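Local atomic coordinates of CPXV203 protein (Cowpox virus, PDB entry 4HKJ), a protein that probably binds class I MHC molecules of the infected host cell and keeps them from reaching the cell surface, so that infection escapes T-cell recognition. Residues T14-A25 with T80-T91; E62-A70 with I97-L105. All blocks are in the same frame, centred on the assembly; numbering follows the deposited sequence.

In the fold
From the N terminus, residues 14-25 lay down a strand in the five-stranded antiparallel sheet. The chain then passes through hairpin strands of the six-stranded mixed sheet and the loop 62-70, returns along strand 71-77, and closes interaction 1 when residues 80-91 pair with the first strand. Interaction 2 closes later, as 97-105 packs on loop 62-70 and enters strand 103-110 of the mixed sheet. The segments alternate, so the two loops cross. They also touch: N88 ND2 probably bonds to I68 O, A70 N to S87 O, and F86 packs on I69. Together they tie the middle of the five-stranded sheet to the connections that lead into and out of the mixed sheet.

Interaction 1. Residues T14-A25 with T80-T91; sequences TWKLKIGMCIQA and THSYIEFSNSNT
I19 and F86 face each other as a hydrogen-bonded antiparallel pair, each backbone N giving to the other's O, with I19 N to F86 O at 2.8 Å and nearly straight (171°). Hydrogen-bonded pairs alternate with non-hydrogen-bonded ones from L17-N88 to I23-S82, the bonds from N88 N and M21 N being weak. Bulky, apolar L17, I19, M21 (a selenomethionine), I23, I84 and F86 suit the tight face toward the sandwich interior; I23 CD1 lies 4.2 Å from I84 CD1, and F86 and I23 reach strand 53-59. On the other face Y83, its CG anti to the backbone N (chi1 176°), leans across G20, whose lack of a side chain makes room for OH, 3.5 Å from G20 CA, and for CE1; R177 meets the ring in a cation-pi contact. Looser packing follows at exposed K18, whose NZ makes a long salt bridge to E85 OE2 (3.7 Å), close to the like charge of D178. Q24 lies beside H81, while T80 OG1 bonds to an acidic side chain of another protein's chain. The C22-C169 disulfide ties this face to the loop carrying C169. Antiparallel pairing with one face packed against a second sheet is characteristic of a beta-sandwich.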
loop_
_atom_site.group_PDB
_atom_site.type_symbol
_atom_site.label_atom_id
_atom_site.label_comp_id
_atom_site.label_asym_id
_atom_site.label_seq_id
_atom_site.Cartn_x
_atom_site.Cartn_y
_atom_site.Cartn_z
ATOM N N THR D 14 -17.759 -9.255 -20.486
ATOM C CA THR D 14 -18.156 -8.189 -19.572
ATOM C C THR D 14 -16.933 -7.554 -18.923
ATOM O O THR D 14 -16.324 -8.142 -18.032
ATOM C CB THR D 14 -19.085 -8.713 -18.460
ATOM O OG1 THR D 14 -20.198 -9.404 -19.043
ATOM C CG2 THR D 14 -19.597 -7.562 -17.606
ATOM N N TRP D 15 -16.578 -6.353 -19.369
ATOM C CA TRP D 15 -15.428 -5.642 -18.817
ATOM C C TRP D 15 -15.851 -4.548 -17.842
ATOM O O TRP D 15 -16.765 -3.776 -18.121
ATOM C CB TRP D 15 -14.572 -5.058 -19.942
ATOM C CG TRP D 15 -13.729 -6.082 -20.634
ATOM C CD1 TRP D 15 -14.157 -7.048 -21.497
ATOM C CD2 TRP D 15 -12.310 -6.243 -20.523
ATOM N NE1 TRP D 15 -13.092 -7.803 -21.929
ATOM C CE2 TRP D 15 -11.947 -7.328 -21.346
ATOM C CE3 TRP D 15 -11.312 -5.574 -19.810
ATOM C CZ2 TRP D 15 -10.629 -7.759 -21.473
ATOM C CZ3 TRP D 15 -10.003 -6.004 -19.937
ATOM C CH2 TRP D 15 -9.673 -7.086 -20.763
ATOM N N LYS D 16 -15.181 -4.491 -16.695
ATOM C CA LYS D 16 -15.503 -3.501 -15.674
ATOM C C LYS D 16 -14.308 -2.611 -15.344
ATOM O O LYS D 16 -13.167 -3.075 -15.297
ATOM C CB LYS D 16 -16.018 -4.183 -14.405
ATOM C CG LYS D 16 -17.264 -5.020 -14.621
ATOM C CD LYS D 16 -17.892 -5.439 -13.303
ATOM C CE LYS D 16 -19.193 -6.190 -13.536
ATOM N NZ LYS D 16 -19.860 -6.561 -12.258
ATOM N N LEU D 17 -14.580 -1.331 -15.114
ATOM C CA LEU D 17 -13.531 -0.370 -14.796
ATOM C C LEU D 17 -13.782 0.320 -13.461
ATOM O O LEU D 17 -14.859 0.867 -13.225
ATOM C CB LEU D 17 -13.410 0.679 -15.902
ATOM C CG LEU D 17 -12.429 1.829 -15.642
ATOM C CD1 LEU D 17 -11.015 1.305 -15.443
ATOM C CD2 LEU D 17 -12.475 2.843 -16.774
ATOM N N LYS D 18 -12.777 0.289 -12.591
ATOM C CA LYS D 18 -12.849 0.982 -11.313
ATOM C C LYS D 18 -11.580 1.783 -11.063
ATOM O O LYS D 18 -10.482 1.227 -11.028
ATOM C CB LYS D 18 -13.067 -0.002 -10.167
ATOM C CG LYS D 18 -13.037 0.650 -8.793
ATOM C CD LYS D 18 -13.193 -0.373 -7.681
ATOM C CE LYS D 18 -14.531 -1.087 -7.768
ATOM N NZ LYS D 18 -14.693 -2.079 -6.671
ATOM N N ILE D 19 -11.734 3.091 -10.894
ATOM C CA ILE D 19 -10.613 3.953 -10.547
ATOM C C ILE D 19 -10.807 4.533 -9.150
ATOM O O ILE D 19 -11.732 5.310 -8.915
ATOM C CB ILE D 19 -10.444 5.104 -11.554
ATOM C CG1 ILE D 19 -10.227 4.556 -12.965
ATOM C CG2 ILE D 19 -9.282 5.996 -11.148
ATOM C CD1 ILE D 19 -9.968 5.627 -14.005
ATOM N N GLY D 20 -9.934 4.146 -8.226
ATOM C CA GLY D 20 -9.974 4.667 -6.874
ATOM C C GLY D 20 -8.932 5.752 -6.682
ATOM O O GLY D 20 -7.854 5.693 -7.271
HETATM N N MSE D 21 -9.254 6.746 -5.861
HETATM C CA MSE D 21 -8.339 7.855 -5.614
HETATM C C MSE D 21 -8.518 8.425 -4.212
HETATM O O MSE D 21 -9.588 8.929 -3.870
HETATM C CB MSE D 21 -8.535 8.950 -6.661
HETATM C CG MSE D 21 -7.626 10.152 -6.481
HETATM SE SE MSE D 21 -7.770 11.433 -7.945
HETATM C CE MSE D 21 -7.332 10.241 -9.425
ATOM N N CYS D 22 -7.467 8.337 -3.401
ATOM C CA CYS D 22 -7.511 8.844 -2.035
ATOM C C CYS D 22 -6.783 10.180 -1.927
ATOM O O CYS D 22 -5.598 10.279 -2.243
ATOM C CB CYS D 22 -6.901 7.830 -1.062
ATOM S SG CYS D 22 -7.028 8.292 0.686
ATOM N N ILE D 23 -7.503 11.203 -1.484
ATOM C CA ILE D 23 -6.933 12.535 -1.337
ATOM C C ILE D 23 -6.876 12.934 0.134
ATOM O O ILE D 23 -7.894 12.923 0.827
ATOM C CB ILE D 23 -7.757 13.588 -2.104
ATOM C CG1 ILE D 23 -8.140 13.067 -3.491
ATOM C CG2 ILE D 23 -6.985 14.892 -2.212
ATOM C CD1 ILE D 23 -9.047 14.000 -4.265
ATOM N N GLN D 24 -5.684 13.280 0.609
ATOM C CA GLN D 24 -5.516 13.714 1.992
ATOM C C GLN D 24 -5.309 15.225 2.073
ATOM O O GLN D 24 -4.478 15.787 1.361
ATOM C CB GLN D 24 -4.349 12.978 2.659
ATOM C CG GLN D 24 -4.154 13.327 4.129
ATOM C CD GLN D 24 -3.040 12.532 4.780
ATOM O OE1 GLN D 24 -1.998 12.286 4.172
ATOM N NE2 GLN D 24 -3.257 12.121 6.025
ATOM N N ALA D 25 -6.071 15.871 2.950
ATOM C CA ALA D 25 -6.026 17.321 3.091
ATOM C C ALA D 25 -4.737 17.787 3.758
ATOM O O ALA D 25 -4.154 17.071 4.572
ATOM C CB ALA D 25 -7.234 17.811 3.874
ATOM N N THR D 80 -9.296 14.458 7.248
ATOM C CA THR D 80 -8.307 14.694 6.197
ATOM C C THR D 80 -8.546 13.867 4.933
ATOM O O THR D 80 -8.282 14.329 3.822
ATOM C CB THR D 80 -6.872 14.429 6.700
ATOM O OG1 THR D 80 -6.800 13.121 7.282
ATOM C CG2 THR D 80 -6.466 15.464 7.736
ATOM N N HIS D 81 -9.044 12.646 5.103
ATOM C CA HIS D 81 -9.181 11.721 3.982
ATOM C C HIS D 81 -10.464 11.922 3.175
ATOM O O HIS D 81 -11.557 12.026 3.735
ATOM C CB HIS D 81 -9.096 10.273 4.473
ATOM C CG HIS D 81 -7.844 9.963 5.230
ATOM N ND1 HIS D 81 -6.634 9.741 4.610
ATOM C CD2 HIS D 81 -7.615 9.834 6.559
ATOM C CE1 HIS D 81 -5.713 9.489 5.523
ATOM N NE2 HIS D 81 -6.282 9.540 6.713
ATOM N N SER D 82 -10.314 11.970 1.854
ATOM C CA SER D 82 -11.448 12.052 0.940
ATOM C C SER D 82 -11.241 11.087 -0.225
ATOM O O SER D 82 -10.248 11.181 -0.946
ATOM C CB SER D 82 -11.621 13.478 0.421
ATOM O OG SER D 82 -11.833 14.385 1.486
ATOM N N TYR D 83 -12.181 10.164 -0.403
ATOM C CA TYR D 83 -12.047 9.115 -1.410
ATOM C C TYR D 83 -13.061 9.259 -2.544
ATOM O O TYR D 83 -14.223 9.595 -2.314
ATOM C CB TYR D 83 -12.179 7.737 -0.753
ATOM C CG TYR D 83 -12.153 6.579 -1.725
ATOM C CD1 TYR D 83 -10.960 6.139 -2.280
ATOM C CD2 TYR D 83 -13.321 5.920 -2.081
ATOM C CE1 TYR D 83 -10.932 5.080 -3.167
ATOM C CE2 TYR D 83 -13.303 4.861 -2.968
ATOM C CZ TYR D 83 -12.106 4.446 -3.508
ATOM O OH TYR D 83 -12.087 3.391 -4.390
ATOM N N ILE D 84 -12.611 9.003 -3.771
ATOM C CA ILE D 84 -13.473 9.081 -4.948
ATOM C C ILE D 84 -13.349 7.810 -5.783
ATOM O O ILE D 84 -12.246 7.313 -6.006
ATOM C CB ILE D 84 -13.116 10.297 -5.830
ATOM C CG1 ILE D 84 -13.113 11.583 -4.999
ATOM C CG2 ILE D 84 -14.085 10.419 -6.996
ATOM C CD1 ILE D 84 -12.788 12.827 -5.797
ATOM N N GLU D 85 -14.481 7.286 -6.245
ATOM C CA GLU D 85 -14.481 6.062 -7.040
ATOM C C GLU D 85 -15.198 6.235 -8.375
ATOM O O GLU D 85 -16.416 6.406 -8.418
ATOM C CB GLU D 85 -15.118 4.911 -6.259
ATOM C CG GLU D 85 -15.101 3.580 -6.996
ATOM C CD GLU D 85 -15.888 2.506 -6.272
ATOM O OE1 GLU D 85 -17.115 2.674 -6.110
ATOM O OE2 GLU D 85 -15.280 1.496 -5.860
ATOM N N PHE D 86 -14.435 6.183 -9.462
ATOM C CA PHE D 86 -15.004 6.238 -10.803
ATOM C C PHE D 86 -15.257 4.818 -11.305
ATOM O O PHE D 86 -14.364 3.971 -11.262
ATOM C CB PHE D 86 -14.066 6.986 -11.750
ATOM C CG PHE D 86 -13.769 8.396 -11.321
ATOM C CD1 PHE D 86 -14.629 9.431 -11.656
ATOM C CD2 PHE D 86 -12.633 8.688 -10.586
ATOM C CE1 PHE D 86 -14.359 10.730 -11.263
ATOM C CE2 PHE D 86 -12.357 9.985 -10.192
ATOM C CZ PHE D 86 -13.222 11.006 -10.532
ATOM N N SER D 87 -16.473 4.559 -11.778
ATOM C CA SER D 87 -16.867 3.196 -12.125
ATOM C C SER D 87 -17.503 3.066 -13.509
ATOM O O SER D 87 -17.950 4.048 -14.100
ATOM C CB SER D 87 -17.823 2.644 -11.066
ATOM O OG SER D 87 -17.297 2.826 -9.764
ATOM N N ASN D 88 -17.528 1.836 -14.012
ATOM C CA ASN D 88 -18.238 1.495 -15.239
ATOM C C ASN D 88 -18.480 -0.010 -15.285
ATOM O O ASN D 88 -17.547 -0.791 -15.477
ATOM C CB ASN D 88 -17.460 1.953 -16.475
ATOM C CG ASN D 88 -18.304 1.929 -17.743
ATOM O OD1 ASN D 88 -19.177 1.078 -17.909
ATOM N ND2 ASN D 88 -18.044 2.871 -18.642
ATOM N N SER D 89 -19.736 -0.406 -15.109
ATOM C CA SER D 89 -20.093 -1.819 -15.003
ATOM C C SER D 89 -19.879 -2.594 -16.302
ATOM O O SER D 89 -19.694 -3.810 -16.279
ATOM C CB SER D 89 -21.540 -1.974 -14.523
ATOM O OG SER D 89 -22.447 -1.351 -15.413
ATOM N N ASN D 90 -19.911 -1.894 -17.431
ATOM C CA ASN D 90 -19.657 -2.532 -18.718
ATOM C C ASN D 90 -19.049 -1.592 -19.759
ATOM O O ASN D 90 -19.764 -0.919 -20.500
ATOM C CB ASN D 90 -20.926 -3.193 -19.262
ATOM C CG ASN D 90 -20.707 -3.847 -20.612
ATOM O OD1 ASN D 90 -20.165 -4.949 -20.701
ATOM N ND2 ASN D 90 -21.136 -3.172 -21.672
ATOM N N THR D 91 -17.721 -1.559 -19.803
ATOM C CA THR D 91 -17.000 -0.756 -20.780
ATOM C C THR D 91 -16.950 -1.471 -22.126
ATOM O O THR D 91 -16.797 -0.840 -23.172
ATOM C CB THR D 91 -15.549 -0.492 -20.333
ATOM O OG1 THR D 91 -14.866 -1.740 -20.160
ATOM C CG2 THR D 91 -15.517 0.282 -19.026
#

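Interaction 2. Residues E62-A70 with I97-L105; sequences EEPNPFIIA and IPDCSKHIL
I68 lies against the backbone of S101 and the side chains of I97, K102 and I104; it is the central side chain of the contact, touching four residues. Its CB sits 3.6 Å from S101 O. From there the branches part: CG1 is anti to the backbone N (chi1 -154°), and CG2 falls between that N and the carbonyl carbon. CG2 meets I104 CD1 at 3.7 Å, the two isoleucines crossing at a slant. CG1 passes S101 O at 4.2 Å on its way outward, and CD1 still lies against S101 O (3.7 Å) and reaches K102 CG at 4.0 Å, with I97 CD1 a little farther off. A branched, wholly apolar residue suits this place: one arm (CG2) reaches the strand at I104 while the other (CD1) lies along K102 and I97, both flanking the S101 carbonyl.

That turn is a short 3-10 segment, 100-102, leading straight into the strand that begins at H103, in the mixed sheet of the beta-sandwich. D99 O takes K102 N at 2.9 Å and, from the opposite face of its carbonyl plane, H103 ND1 at 3.3 Å, which holds the imidazole at the turn's start. C100 is bonded to C61, just before loop 62-70, so a disulfide anchors the turn beside that loop. Nearer this anchor the packing is lighter: N65 CB lies 4.0 Å from S101 OG. The amine of K102 leads away from I68 and bonds to P94 O.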
loop_
_atom_site.group_PDB
_atom_site.type_symbol
_atom_site.label_atom_id
_atom_site.label_comp_id
_atom_site.label_asym_id
_atom_site.label_seq_id
_atom_site.Cartn_x
_atom_site.Cartn_y
_atom_site.Cartn_z
ATOM N N GLU D 62 -11.527 14.424 -29.067
ATOM C CA GLU D 62 -12.157 15.663 -29.506
ATOM C C GLU D 62 -13.494 15.342 -30.159
ATOM O O GLU D 62 -14.475 16.068 -29.991
ATOM C CB GLU D 62 -11.255 16.408 -30.491
ATOM C CG GLU D 62 -9.933 16.866 -29.899
ATOM C CD GLU D 62 -9.053 17.572 -30.912
ATOM O OE1 GLU D 62 -9.420 17.596 -32.106
ATOM O OE2 GLU D 62 -7.996 18.104 -30.514
ATOM N N GLU D 63 -13.521 14.243 -30.907
ATOM C CA GLU D 63 -14.743 13.759 -31.532
ATOM C C GLU D 63 -15.663 13.194 -30.455
ATOM O O GLU D 63 -15.200 12.500 -29.550
ATOM C CB GLU D 63 -14.405 12.679 -32.564
ATOM C CG GLU D 63 -15.551 12.294 -33.488
ATOM C CD GLU D 63 -15.969 13.428 -34.404
ATOM O OE1 GLU D 63 -15.137 14.321 -34.672
ATOM O OE2 GLU D 63 -17.134 13.428 -34.858
ATOM N N PRO D 64 -16.970 13.505 -30.539
ATOM C CA PRO D 64 -17.951 13.011 -29.565
ATOM C C PRO D 64 -17.963 11.487 -29.447
ATOM O O PRO D 64 -18.543 10.798 -30.286
ATOM C CB PRO D 64 -19.290 13.520 -30.120
ATOM C CG PRO D 64 -19.009 13.933 -31.536
ATOM C CD PRO D 64 -17.591 14.395 -31.532
ATOM N N ASN D 65 -17.314 10.978 -28.404
ATOM C CA ASN D 65 -17.277 9.549 -28.122
ATOM C C ASN D 65 -17.787 9.267 -26.713
ATOM O O ASN D 65 -17.715 10.136 -25.843
ATOM C CB ASN D 65 -15.852 9.011 -28.284
ATOM C CG ASN D 65 -15.379 9.025 -29.725
ATOM O OD1 ASN D 65 -16.185 8.994 -30.656
ATOM N ND2 ASN D 65 -14.066 9.067 -29.917
ATOM N N PRO D 66 -18.315 8.054 -26.482
ATOM C CA PRO D 66 -18.767 7.679 -25.137
ATOM C C PRO D 66 -17.625 7.711 -24.125
ATOM O O PRO D 66 -16.595 7.072 -24.341
ATOM C CB PRO D 66 -19.277 6.242 -25.325
ATOM C CG PRO D 66 -18.657 5.767 -26.602
ATOM C CD PRO D 66 -18.558 6.982 -27.462
ATOM N N PHE D 67 -17.809 8.458 -23.041
ATOM C CA PHE D 67 -16.786 8.575 -22.007
ATOM C C PHE D 67 -16.620 7.240 -21.289
ATOM O O PHE D 67 -17.597 6.534 -21.039
ATOM C CB PHE D 67 -17.154 9.687 -21.019
ATOM C CG PHE D 67 -15.999 10.173 -20.191
ATOM C CD1 PHE D 67 -15.000 10.949 -20.757
ATOM C CD2 PHE D 67 -15.920 9.869 -18.843
ATOM C CE1 PHE D 67 -13.938 11.401 -19.997
ATOM C CE2 PHE D 67 -14.860 10.319 -18.078
ATOM C CZ PHE D 67 -13.867 11.086 -18.655
ATOM N N ILE D 68 -15.379 6.892 -20.963
ATOM C CA ILE D 68 -15.076 5.573 -20.413
ATOM C C ILE D 68 -15.550 5.412 -18.966
ATOM O O ILE D 68 -15.621 4.296 -18.450
ATOM C CB ILE D 68 -13.567 5.242 -20.528
ATOM C CG1 ILE D 68 -13.347 3.728 -20.579
ATOM C CG2 ILE D 68 -12.787 5.874 -19.390
ATOM C CD1 ILE D 68 -11.917 3.324 -20.861
ATOM N N ILE D 69 -15.878 6.526 -18.320
ATOM C CA ILE D 69 -16.395 6.493 -16.954
ATOM C C ILE D 69 -17.899 6.755 -16.936
ATOM O O ILE D 69 -18.382 7.686 -17.582
ATOM C CB ILE D 69 -15.676 7.518 -16.053
ATOM C CG1 ILE D 69 -14.174 7.230 -16.024
ATOM C CG2 ILE D 69 -16.248 7.490 -14.645
ATOM C CD1 ILE D 69 -13.385 8.182 -15.150
ATOM N N ALA D 70 -18.637 5.931 -16.198
ATOM C CA ALA D 70 -20.094 6.030 -16.159
ATOM C C ALA D 70 -20.638 6.476 -14.802
ATOM O O ALA D 70 -21.591 7.253 -14.736
ATOM C CB ALA D 70 -20.725 4.708 -16.577
ATOM N N ILE D 97 -12.699 -0.197 -27.909
ATOM C CA ILE D 97 -12.718 1.173 -27.414
ATOM C C ILE D 97 -11.592 1.989 -28.037
ATOM O O ILE D 97 -10.435 1.566 -28.020
ATOM C CB ILE D 97 -12.586 1.216 -25.877
ATOM C CG1 ILE D 97 -13.766 0.499 -25.222
ATOM C CG2 ILE D 97 -12.496 2.652 -25.383
ATOM C CD1 ILE D 97 -13.713 0.495 -23.712
ATOM N N PRO D 98 -11.933 3.159 -28.604
ATOM C CA PRO D 98 -10.955 4.094 -29.171
ATOM C C PRO D 98 -9.829 4.398 -28.188
ATOM O O PRO D 98 -10.070 4.456 -26.983
ATOM C CB PRO D 98 -11.792 5.351 -29.422
ATOM C CG PRO D 98 -13.158 4.827 -29.690
ATOM C CD PRO D 98 -13.316 3.634 -28.788
ATOM N N ASP D 99 -8.616 4.579 -28.701
ATOM C CA ASP D 99 -7.446 4.788 -27.856
ATOM C C ASP D 99 -7.545 6.081 -27.049
ATOM O O ASP D 99 -7.167 6.120 -25.878
ATOM C CB ASP D 99 -6.170 4.791 -28.700
ATOM C CG ASP D 99 -4.918 4.626 -27.862
ATOM O OD1 ASP D 99 -4.573 3.471 -27.533
ATOM O OD2 ASP D 99 -4.275 5.645 -27.535
ATOM N N CYS D 100 -8.060 7.131 -27.682
ATOM C CA CYS D 100 -8.168 8.443 -27.051
ATOM C C CYS D 100 -9.048 8.414 -25.804
ATOM O O CYS D 100 -8.825 9.170 -24.858
ATOM C CB CYS D 100 -8.715 9.466 -28.045
ATOM S SG CYS D 100 -10.384 9.102 -28.635
ATOM N N SER D 101 -10.051 7.542 -25.808
ATOM C CA SER D 101 -10.955 7.416 -24.673
ATOM C C SER D 101 -10.305 6.654 -23.523
ATOM O O SER D 101 -10.869 6.563 -22.432
ATOM C CB SER D 101 -12.256 6.732 -25.096
ATOM O OG SER D 101 -12.950 7.502 -26.060
ATOM N N LYS D 102 -9.117 6.108 -23.769
ATOM C CA LYS D 102 -8.398 5.359 -22.744
ATOM C C LYS D 102 -7.234 6.155 -22.159
ATOM O O LYS D 102 -6.458 5.642 -21.352
ATOM C CB LYS D 102 -7.922 4.012 -23.291
ATOM C CG LYS D 102 -9.061 3.070 -23.648
ATOM C CD LYS D 102 -8.555 1.728 -24.152
ATOM C CE LYS D 102 -7.849 1.862 -25.492
ATOM N NZ LYS D 102 -7.421 0.537 -26.016
ATOM N N HIS D 103 -7.116 7.412 -22.574
ATOM C CA HIS D 103 -6.161 8.330 -21.969
ATOM C C HIS D 103 -6.900 9.311 -21.069
ATOM O O HIS D 103 -7.609 10.195 -21.547
ATOM C CB HIS D 103 -5.362 9.076 -23.038
ATOM C CG HIS D 103 -4.222 8.286 -23.599
ATOM N ND1 HIS D 103 -4.393 7.300 -24.546
ATOM C CD2 HIS D 103 -2.895 8.330 -23.337
ATOM C CE1 HIS D 103 -3.220 6.775 -24.848
ATOM N NE2 HIS D 103 -2.293 7.382 -24.128
ATOM N N ILE D 104 -6.727 9.142 -19.762
ATOM C CA ILE D 104 -7.476 9.913 -18.777
ATOM C C ILE D 104 -6.641 11.023 -18.145
ATOM O O ILE D 104 -5.527 10.787 -17.681
ATOM C CB ILE D 104 -8.014 8.999 -17.658
ATOM C CG1 ILE D 104 -8.864 7.871 -18.246
ATOM C CG2 ILE D 104 -8.810 9.802 -16.644
ATOM C CD1 ILE D 104 -10.065 8.353 -19.027
ATOM N N LEU D 105 -7.190 12.235 -18.130
ATOM C CA LEU D 105 -6.559 13.357 -17.448
ATOM C C LEU D 105 -7.444 13.852 -16.308
ATOM O O LEU D 105 -8.554 14.334 -16.535
ATOM C CB LEU D 105 -6.276 14.499 -18.422
ATOM C CG LEU D 105 -5.837 15.814 -17.767
ATOM C CD1 LEU D 105 -4.522 15.641 -17.018
ATOM C CD2 LEU D 105 -5.736 16.927 -18.798
#